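Local coordinates for protein thiol transferase (Phanerochaete chrysosporium, PDB 4F0B) that probably catalyses glutathione-dependent thiol transfer as a Ure2p-type glutathione transferase, and binds oxidized glutathione disulfide, at residues W20-L25 with S85-Y90; F101-V106 with L173-I178; D164-R169 with P201-W206. One frame throughout, in Å; residues are numbered along the deposited sequence.

Contact 1: residues W20-L25 with S85-Y90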
loop_
_atom_site.group_PDB
_atom_site.type_symbol
_atom_site.label_atom_id
_atom_site.label_comp_id
_atom_site.label_asym_id
_atom_site.label_seq_id
_atom_site.Cartn_x
_atom_site.Cartn_y
_atom_site.Cartn_z
ATOM N N TRP A 20 0.530 -3.429 -15.797
ATOM C CA TRP A 20 0.997 -2.446 -16.776
ATOM C C TRP A 20 2.010 -1.495 -16.172
ATOM O O TRP A 20 2.843 -0.955 -16.897
ATOM C CB TRP A 20 -0.167 -1.582 -17.272
ATOM C CG TRP A 20 -1.171 -2.336 -18.099
ATOM C CD1 TRP A 20 -0.917 -3.269 -19.064
ATOM C CD2 TRP A 20 -2.601 -2.187 -18.046
ATOM N NE1 TRP A 20 -2.112 -3.739 -19.597
ATOM C CE2 TRP A 20 -3.150 -3.071 -18.989
ATOM C CE3 TRP A 20 -3.467 -1.385 -17.274
ATOM C CZ2 TRP A 20 -4.532 -3.217 -19.171
ATOM C CZ3 TRP A 20 -4.855 -1.526 -17.450
ATOM C CH2 TRP A 20 -5.369 -2.431 -18.397
ATOM N N VAL A 21 1.923 -1.243 -14.866
ATOM C CA VAL A 21 2.577 -0.043 -14.354
ATOM C C VAL A 21 4.119 -0.094 -14.317
ATOM O O VAL A 21 4.766 0.904 -14.679
ATOM C CB VAL A 21 1.931 0.542 -13.071
ATOM C CG1 VAL A 21 0.459 0.790 -13.297
ATOM C CG2 VAL A 21 2.147 -0.325 -11.836
ATOM N N PRO A 22 4.736 -1.242 -13.949
ATOM C CA PRO A 22 6.206 -1.225 -14.071
ATOM C C PRO A 22 6.676 -1.133 -15.512
ATOM O O PRO A 22 7.747 -0.563 -15.755
ATOM C CB PRO A 22 6.641 -2.556 -13.429
ATOM C CG PRO A 22 5.443 -2.969 -12.521
ATOM C CD PRO A 22 4.245 -2.513 -13.355
ATOM N N ALA A 23 5.924 -1.687 -16.462
ATOM C CA ALA A 23 6.321 -1.615 -17.874
ATOM C C ALA A 23 6.245 -0.172 -18.372
ATOM O O ALA A 23 7.094 0.275 -19.135
ATOM C CB ALA A 23 5.472 -2.556 -18.746
ATOM N N ILE A 24 5.225 0.550 -17.931
ATOM C CA ILE A 24 5.139 1.973 -18.239
ATOM C C ILE A 24 6.380 2.715 -17.724
ATOM O O ILE A 24 7.023 3.427 -18.497
ATOM C CB ILE A 24 3.866 2.583 -17.668
ATOM C CG1 ILE A 24 2.641 2.057 -18.429
ATOM C CG2 ILE A 24 3.960 4.133 -17.725
ATOM C CD1 ILE A 24 1.288 2.414 -17.745
ATOM N N LEU A 25 6.749 2.513 -16.460
ATOM C CA LEU A 25 7.947 3.170 -15.980
ATOM C C LEU A 25 9.203 2.746 -16.751
ATOM O O LEU A 25 10.016 3.596 -17.098
ATOM C CB LEU A 25 8.118 2.937 -14.485
ATOM C CG LEU A 25 9.375 3.607 -13.911
ATOM C CD1 LEU A 25 9.392 5.114 -14.086
ATOM C CD2 LEU A 25 9.480 3.225 -12.444
ATOM N N SER A 85 3.968 -0.823 -6.312
ATOM C CA SER A 85 4.530 0.451 -5.863
ATOM C C SER A 85 5.967 0.322 -5.437
ATOM O O SER A 85 6.799 1.228 -5.707
ATOM C CB SER A 85 3.688 1.004 -4.725
ATOM O OG SER A 85 2.349 1.162 -5.200
ATOM N N ALA A 86 6.326 -0.831 -4.831
ATOM C CA ALA A 86 7.713 -1.074 -4.406
ATOM C C ALA A 86 8.616 -1.236 -5.640
ATOM O O ALA A 86 9.791 -0.809 -5.644
ATOM C CB ALA A 86 7.804 -2.331 -3.501
ATOM N N ILE A 87 8.088 -1.864 -6.691
ATOM C CA ILE A 87 8.820 -2.015 -7.961
ATOM C C ILE A 87 9.089 -0.634 -8.589
ATOM O O ILE A 87 10.220 -0.348 -9.020
ATOM C CB ILE A 87 8.037 -2.883 -8.934
ATOM C CG1 ILE A 87 7.919 -4.322 -8.380
ATOM C CG2 ILE A 87 8.727 -2.885 -10.312
ATOM C CD1 ILE A 87 6.849 -5.173 -9.068
ATOM N N LEU A 88 8.051 0.223 -8.580
ATOM C CA LEU A 88 8.238 1.574 -9.126
ATOM C C LEU A 88 9.328 2.317 -8.358
ATOM O O LEU A 88 10.198 2.964 -8.947
ATOM C CB LEU A 88 6.908 2.346 -9.069
ATOM C CG LEU A 88 5.798 1.768 -9.945
ATOM C CD1 LEU A 88 4.497 2.557 -9.737
ATOM C CD2 LEU A 88 6.114 1.848 -11.436
ATOM N N LEU A 89 9.267 2.251 -7.033
ATOM C CA LEU A 89 10.279 2.922 -6.199
ATOM C C LEU A 89 11.691 2.361 -6.439
ATOM O O LEU A 89 12.647 3.120 -6.533
ATOM C CB LEU A 89 9.899 2.806 -4.719
ATOM C CG LEU A 89 8.701 3.710 -4.368
ATOM C CD1 LEU A 89 8.078 3.196 -3.092
ATOM C CD2 LEU A 89 9.183 5.116 -4.153
ATOM N N TYR A 90 11.818 1.040 -6.529
ATOM C CA TYR A 90 13.118 0.426 -6.786
ATOM C C TYR A 90 13.706 0.861 -8.126
ATOM O O TYR A 90 14.875 1.219 -8.227
ATOM C CB TYR A 90 12.969 -1.096 -6.822
ATOM C CG TYR A 90 14.284 -1.800 -7.059
ATOM C CD1 TYR A 90 15.129 -2.115 -5.985
ATOM C CD2 TYR A 90 14.715 -2.125 -8.352
ATOM C CE1 TYR A 90 16.366 -2.743 -6.208
ATOM C CE2 TYR A 90 15.941 -2.747 -8.577
ATOM C CZ TYR A 90 16.768 -3.049 -7.504
ATOM O OH TYR A 90 17.991 -3.682 -7.731
#

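Contact 2: residues F101-V106 with L173-I178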
loop_
_atom_site.group_PDB
_atom_site.type_symbol
_atom_site.label_atom_id
_atom_site.label_comp_id
_atom_site.label_asym_id
_atom_site.label_seq_id
_atom_site.Cartn_x
_atom_site.Cartn_y
_atom_site.Cartn_z
ATOM N N PHE A 101 11.107 11.271 -12.887
ATOM C CA PHE A 101 9.824 10.611 -12.591
ATOM C C PHE A 101 9.647 10.298 -11.132
ATOM O O PHE A 101 8.725 9.557 -10.761
ATOM C CB PHE A 101 9.745 9.275 -13.371
ATOM C CG PHE A 101 9.911 9.447 -14.853
ATOM C CD1 PHE A 101 8.929 10.088 -15.589
ATOM C CD2 PHE A 101 11.059 9.042 -15.506
ATOM C CE1 PHE A 101 9.058 10.292 -16.949
ATOM C CE2 PHE A 101 11.209 9.235 -16.890
ATOM C CZ PHE A 101 10.210 9.871 -17.625
ATOM N N SER A 102 10.505 10.846 -10.282
ATOM C CA SER A 102 10.522 10.421 -8.888
ATOM C C SER A 102 11.301 11.420 -8.074
ATOM O O SER A 102 12.105 12.179 -8.623
ATOM C CB SER A 102 11.207 9.050 -8.766
ATOM O OG SER A 102 12.589 9.131 -9.171
ATOM N N ARG A 103 11.090 11.443 -6.765
ATOM C CA ARG A 103 11.814 12.376 -5.909
ATOM C C ARG A 103 12.872 11.617 -5.100
ATOM O O ARG A 103 12.663 10.463 -4.751
ATOM C CB ARG A 103 10.836 13.096 -4.969
ATOM C CG ARG A 103 9.547 13.607 -5.612
ATOM C CD ARG A 103 9.786 14.302 -6.920
ATOM N NE ARG A 103 8.557 14.865 -7.492
ATOM C CZ ARG A 103 7.708 14.203 -8.284
ATOM N NH1 ARG A 103 7.935 12.942 -8.625
ATOM N NH2 ARG A 103 6.650 14.819 -8.771
ATOM N N ASP A 104 14.013 12.258 -4.824
ATOM C CA ASP A 104 15.113 11.647 -4.096
ATOM C C ASP A 104 14.923 11.762 -2.573
ATOM O O ASP A 104 14.681 12.849 -2.061
ATOM C CB ASP A 104 16.425 12.297 -4.498
ATOM C CG ASP A 104 17.576 11.599 -3.874
ATOM O OD1 ASP A 104 17.961 10.550 -4.424
ATOM O OD2 ASP A 104 18.015 12.052 -2.805
ATOM N N PRO A 105 15.076 10.643 -1.844
ATOM C CA PRO A 105 14.810 10.686 -0.399
ATOM C C PRO A 105 15.776 11.557 0.390
ATOM O O PRO A 105 15.401 12.081 1.444
ATOM C CB PRO A 105 14.938 9.216 0.037
ATOM C CG PRO A 105 15.674 8.516 -1.076
ATOM C CD PRO A 105 15.332 9.274 -2.338
ATOM N N VAL A 106 17.002 11.719 -0.104
ATOM C CA VAL A 106 18.001 12.488 0.616
ATOM C C VAL A 106 17.878 13.960 0.289
ATOM O O VAL A 106 17.860 14.797 1.185
ATOM C CB VAL A 106 19.412 11.987 0.277
ATOM C CG1 VAL A 106 20.483 12.916 0.830
ATOM C CG2 VAL A 106 19.581 10.570 0.812
ATOM N N LEU A 173 1.700 15.229 -8.109
ATOM C CA LEU A 173 2.748 15.950 -7.406
ATOM C C LEU A 173 3.417 16.962 -8.328
ATOM O O LEU A 173 4.622 17.155 -8.258
ATOM C CB LEU A 173 3.775 14.986 -6.769
ATOM C CG LEU A 173 3.084 14.049 -5.758
ATOM C CD1 LEU A 173 4.144 13.057 -5.293
ATOM C CD2 LEU A 173 2.519 14.803 -4.580
ATOM N N GLY A 174 2.620 17.603 -9.190
ATOM C CA GLY A 174 3.168 18.688 -10.017
ATOM C C GLY A 174 3.651 18.169 -11.352
ATOM O O GLY A 174 3.030 18.377 -12.401
ATOM N N THR A 175 4.812 17.507 -11.321
ATOM C CA THR A 175 5.347 16.840 -12.507
ATOM C C THR A 175 4.947 15.379 -12.524
ATOM O O THR A 175 4.810 14.718 -11.474
ATOM C CB THR A 175 6.888 16.939 -12.537
ATOM O OG1 THR A 175 7.409 16.456 -11.291
ATOM C CG2 THR A 175 7.321 18.396 -12.718
ATOM N N TYR A 176 4.763 14.857 -13.731
ATOM C CA TYR A 176 4.416 13.444 -13.948
ATOM C C TYR A 176 5.461 12.514 -13.370
ATOM O O TYR A 176 6.658 12.691 -13.578
ATOM C CB TYR A 176 4.309 13.217 -15.446
ATOM C CG TYR A 176 4.176 11.786 -15.910
ATOM C CD1 TYR A 176 2.959 11.102 -15.798
ATOM C CD2 TYR A 176 5.246 11.131 -16.503
ATOM C CE1 TYR A 176 2.824 9.799 -16.263
ATOM C CE2 TYR A 176 5.107 9.825 -16.977
ATOM C CZ TYR A 176 3.906 9.189 -16.868
ATOM O OH TYR A 176 3.778 7.919 -17.353
ATOM N N GLY A 177 4.994 11.521 -12.629
ATOM C CA GLY A 177 5.944 10.577 -12.059
ATOM C C GLY A 177 5.265 9.333 -11.550
ATOM O O GLY A 177 4.124 9.012 -11.912
ATOM N N ILE A 178 6.016 8.599 -10.729
ATOM C CA ILE A 178 5.577 7.263 -10.324
ATOM C C ILE A 178 4.258 7.231 -9.557
ATOM O O ILE A 178 3.544 6.225 -9.654
ATOM C CB ILE A 178 6.658 6.467 -9.581
ATOM C CG1 ILE A 178 7.146 7.198 -8.322
ATOM C CG2 ILE A 178 7.829 6.165 -10.546
ATOM C CD1 ILE A 178 8.135 6.345 -7.475
#

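Contact 3: residues D164-R169 with P201-W206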
loop_
_atom_site.group_PDB
_atom_site.type_symbol
_atom_site.label_atom_id
_atom_site.label_comp_id
_atom_site.label_asym_id
_atom_site.label_seq_id
_atom_site.Cartn_x
_atom_site.Cartn_y
_atom_site.Cartn_z
ATOM N N ASP A 164 -10.182 16.020 -6.452
ATOM C CA ASP A 164 -9.942 17.255 -5.709
ATOM C C ASP A 164 -8.440 17.574 -5.627
ATOM O O ASP A 164 -8.042 18.744 -5.761
ATOM C CB ASP A 164 -10.548 17.155 -4.296
ATOM C CG ASP A 164 -12.050 17.264 -4.285
ATOM O OD1 ASP A 164 -12.642 17.752 -5.258
ATOM O OD2 ASP A 164 -12.639 16.904 -3.230
ATOM N N ARG A 165 -7.613 16.549 -5.465
ATOM C CA ARG A 165 -6.165 16.750 -5.492
ATOM C C ARG A 165 -5.726 17.301 -6.837
ATOM O O ARG A 165 -4.840 18.171 -6.900
ATOM C CB ARG A 165 -5.427 15.441 -5.207
ATOM C CG ARG A 165 -3.896 15.516 -5.341
ATOM C CD ARG A 165 -3.252 16.478 -4.384
ATOM N NE ARG A 165 -1.836 16.656 -4.712
ATOM C CZ ARG A 165 -0.994 17.361 -3.973
ATOM N NH1 ARG A 165 -1.376 17.873 -2.824
ATOM N NH2 ARG A 165 0.276 17.505 -4.381
ATOM N N LEU A 166 -6.303 16.816 -7.924
ATOM C CA LEU A 166 -5.882 17.252 -9.234
ATOM C C LEU A 166 -6.433 18.634 -9.621
ATOM O O LEU A 166 -5.978 19.206 -10.619
ATOM C CB LEU A 166 -6.238 16.189 -10.285
ATOM C CG LEU A 166 -5.345 14.942 -10.229
ATOM C CD1 LEU A 166 -6.004 13.858 -11.077
ATOM C CD2 LEU A 166 -3.954 15.254 -10.787
ATOM N N LYS A 167 -7.417 19.180 -8.896
ATOM C CA LYS A 167 -7.856 20.534 -9.176
ATOM C C LYS A 167 -6.655 21.498 -9.147
ATOM O O LYS A 167 -5.869 21.506 -8.196
ATOM C CB LYS A 167 -8.961 20.971 -8.197
ATOM C CG LYS A 167 -10.282 20.333 -8.504
ATOM C CD LYS A 167 -11.405 20.867 -7.615
ATOM C CE LYS A 167 -12.720 20.251 -8.115
ATOM N NZ LYS A 167 -13.949 20.870 -7.501
ATOM N N GLY A 168 -6.518 22.279 -10.217
ATOM C CA GLY A 168 -5.440 23.261 -10.329
ATOM C C GLY A 168 -4.140 22.622 -10.773
ATOM O O GLY A 168 -3.136 23.339 -10.825
ATOM N N ARG A 169 -4.137 21.326 -11.080
ATOM C CA ARG A 169 -2.894 20.619 -11.406
ATOM C C ARG A 169 -3.033 19.843 -12.714
ATOM O O ARG A 169 -4.159 19.592 -13.179
ATOM C CB ARG A 169 -2.537 19.612 -10.275
ATOM C CG ARG A 169 -2.419 20.254 -8.906
ATOM C CD ARG A 169 -1.843 19.254 -7.924
ATOM N NE ARG A 169 -1.625 19.839 -6.620
ATOM C CZ ARG A 169 -0.503 20.387 -6.202
ATOM N NH1 ARG A 169 0.595 20.428 -6.984
ATOM N NH2 ARG A 169 -0.472 20.873 -4.962
ATOM N N PRO A 201 -13.910 15.170 -13.579
ATOM C CA PRO A 201 -13.326 15.732 -14.813
ATOM C C PRO A 201 -11.825 16.007 -14.703
ATOM O O PRO A 201 -11.125 16.002 -15.722
ATOM C CB PRO A 201 -14.125 17.032 -15.025
ATOM C CG PRO A 201 -14.550 17.423 -13.630
ATOM C CD PRO A 201 -14.872 16.096 -12.952
ATOM N N ASN A 202 -11.306 16.182 -13.485
ATOM C CA ASN A 202 -9.859 16.302 -13.344
ATOM C C ASN A 202 -9.159 14.969 -13.534
ATOM O O ASN A 202 -8.152 14.883 -14.250
ATOM C CB ASN A 202 -9.514 16.976 -12.017
ATOM C CG ASN A 202 -10.134 18.382 -11.921
ATOM O OD1 ASN A 202 -9.587 19.341 -12.472
ATOM N ND2 ASN A 202 -11.286 18.487 -11.272
ATOM N N VAL A 203 -9.734 13.920 -12.962
ATOM C CA VAL A 203 -9.193 12.592 -13.210
ATOM C C VAL A 203 -9.292 12.267 -14.701
ATOM O O VAL A 203 -8.360 11.728 -15.277
ATOM C CB VAL A 203 -9.969 11.535 -12.407
ATOM C CG1 VAL A 203 -9.470 10.112 -12.782
ATOM C CG2 VAL A 203 -9.811 11.772 -10.910
ATOM N N LYS A 204 -10.407 12.624 -15.337
ATOM C CA LYS A 204 -10.585 12.281 -16.738
ATOM C C LYS A 204 -9.501 12.917 -17.618
ATOM O O LYS A 204 -8.883 12.228 -18.461
ATOM C CB LYS A 204 -11.974 12.714 -17.216
ATOM C CG LYS A 204 -12.337 12.190 -18.610
ATOM C CD LYS A 204 -13.646 12.817 -19.107
ATOM C CE LYS A 204 -14.068 12.203 -20.453
ATOM N NZ LYS A 204 -15.269 12.853 -21.074
ATOM N N ALA A 205 -9.255 14.213 -17.419
ATOM C CA ALA A 205 -8.253 14.916 -18.244
ATOM C C ALA A 205 -6.841 14.394 -17.966
ATOM O O ALA A 205 -5.968 14.394 -18.848
ATOM C CB ALA A 205 -8.324 16.441 -18.008
ATOM N N TRP A 206 -6.612 13.975 -16.734
ATOM C CA TRP A 206 -5.322 13.405 -16.328
ATOM C C TRP A 206 -5.091 12.026 -16.970
ATOM O O TRP A 206 -4.009 11.767 -17.523
ATOM C CB TRP A 206 -5.261 13.417 -14.799
ATOM C CG TRP A 206 -4.216 12.587 -14.122
ATOM C CD1 TRP A 206 -2.948 12.963 -13.752
ATOM C CD2 TRP A 206 -4.417 11.288 -13.595
ATOM N NE1 TRP A 206 -2.345 11.948 -13.046
ATOM C CE2 TRP A 206 -3.216 10.896 -12.954
ATOM C CE3 TRP A 206 -5.492 10.407 -13.610
ATOM C CZ2 TRP A 206 -3.057 9.623 -12.353
ATOM C CZ3 TRP A 206 -5.343 9.143 -13.034
ATOM C CH2 TRP A 206 -4.139 8.765 -12.400
HETATM O O HOH W 1 -8.502 22.089 -12.465
HETATM O O HOH W 2 -6.979 19.159 -13.372
#

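Contact 1: residues W20-L25 with S85-Y90
Val21 meets Leu88 through both its backbone and its side chain. Its carbonyl O lies 3.6 Å from Leu88 CD2, while CG2 stands farther off, 4.3 Å from Leu88 CD1. The same O accepts the helical bond from Leu25 N, so its polarity is already served and the methyl merely packs against it. One residue on, the ring of Pro22 turns to Ile87: CB is 3.8 Å from Ile87 CG2, and Pro22 CG touches that methyl only slightly less closely. The gamma methyl of Ile87 can do this because it sits anti to the backbone N, leaving the longer CG1 branch on the other side of CB; the side chain of Ile87 lies about 6 Å from bound glutathione disulfide. Pro22 also forms the closest backbone approach, its CA 6.0 Å from that of Leu88. The short axes of 20-25 and 85-90 come within 9.5 Å of each other at closest approach and run 12° from parallel, the relation of two helices on one face of the sheet in the thioredoxin-like domain of glutathione transferases. Helix 178-187 closes over the pair, with Val21 on Ile181 and Leu88 on Lys182. At Leu25, CG lies anti to the backbone N (chi1 180°), which carries the branched end across to the second helix. There CD2 reaches Leu88 O at 3.6 Å and also rests 3.8 Å from Leu88 CD2.

Contact 2: residues F101-V106 with L173-I178
The start of helix 178-187, in the helical domain, is met here by the linker that follows the thioredoxin-like domain, with Phe101 set against Tyr176, Gly177 and Ile178. Gly177 holds the N-cap position, and its N bonds to Asp180 OD2, half of a capping box, glycine having no side chain for the other. The next amide, Ile178 N, donates to Phe101 O of the linker at 2.9 Å with an N-H...O angle of 149°. That oxygen also lies 3.2 Å from Gly177 CA, on the side where a beta carbon would sit and clash, which is consistent with glycine at this place. Ile178 CG2 packs on the same oxygen at 3.5 Å. The Phe101 ring meets Tyr176 edge to edge, CE1 being 3.9 Å from Tyr176 CD2 with neither ring presenting a face. Tyr176 holds its ring there with CG anti to the backbone N (chi1 171°), and its hydroxyl bonds to Glu28. Because the Phe101 side chain also touches Glu28 and Val32 of helix 20-33, an alanine here would probably open a gap between that helix and Tyr176 and leave the ring of Tyr176 freer to shift. Farther along the linker, Arg103 was modelled in two conformers, and its bonds describe one. In that state the chain bends at chi2, and NH2 donates at 3.3 Å to Thr175 O and at 3.1 Å to Leu173 O. The latter carbonyl lies near the guanidinium plane, yet NH2 stands well above the carbonyl's own plane and the N-H...O angle is only 136°.

Contact 3: residues D164-R169 with P201-W206
Leu166, the residue of 164-169 most buried by the partner helix, begins its contact at CB, which lies 3.8 Å from Asn202 CB. Its CG is anti to the carbonyl carbon (chi1 -73°), which lays both methyls of the fork over one face of the Trp206 indole, at its five-membered ring. CD1 sits 4.0 Å from the centroid of that ring and 23° off its normal, a CH-pi contact; the same methyl lies 4.0 Å from Val203 CA. Leu166 CD2 lies over the same face farther toward the rim, 3.9 Å from Trp206 CD1 and almost straight above it. The indole is fixed from beyond by its NE1, which bonds to Asp180 OD1. Lys167 passes Asn202 at about a right angle, bringing CG within 3.5 Å of Asn202 ND2, an amide nitrogen already bonded to Asp163 OD2. The oxygen end of that amide works through water: one molecule accepts from Gly168 N at 3.0 Å and donates to Asn202 OD1. A second water links Asn202 OD1 to Arg169 O, although it has more acceptors in reach than protons to give. Both routes lead to the type II turn from Leu166 to Arg169, whose third residue, Gly168, has the positive phi (81°) that favours glycine. Apolar inside and hydrated at its rim, this is a helix end laid on the start of another in the all-helical C-terminal domain of the glutathione transferase fold.

In the fold
Contact 1 lies deepest, its centre about 7 Å from the chain's, and has no hydrogen bond across it, only apolar groups packed on one another and on backbone carbonyls, between two helices of the thioredoxin-like domain. Contact 2 joins two loops across the domain boundary, so backbone and arginine hydrogen bonds do much of its work. Contact 3, its centre about 19 Å from the chain's, stays within the helical domain and pairs a leucine-indole core with waters at the surface. Contacts 1 and 2 touch where Leu25 CD2 packs on Ile178 CG2 at 3.9 Å. Helix 178-187 serves 2 and 3 together, Asp180 bonding to Gly177 and Trp206, whereas contacts 1 and 3 do not meet.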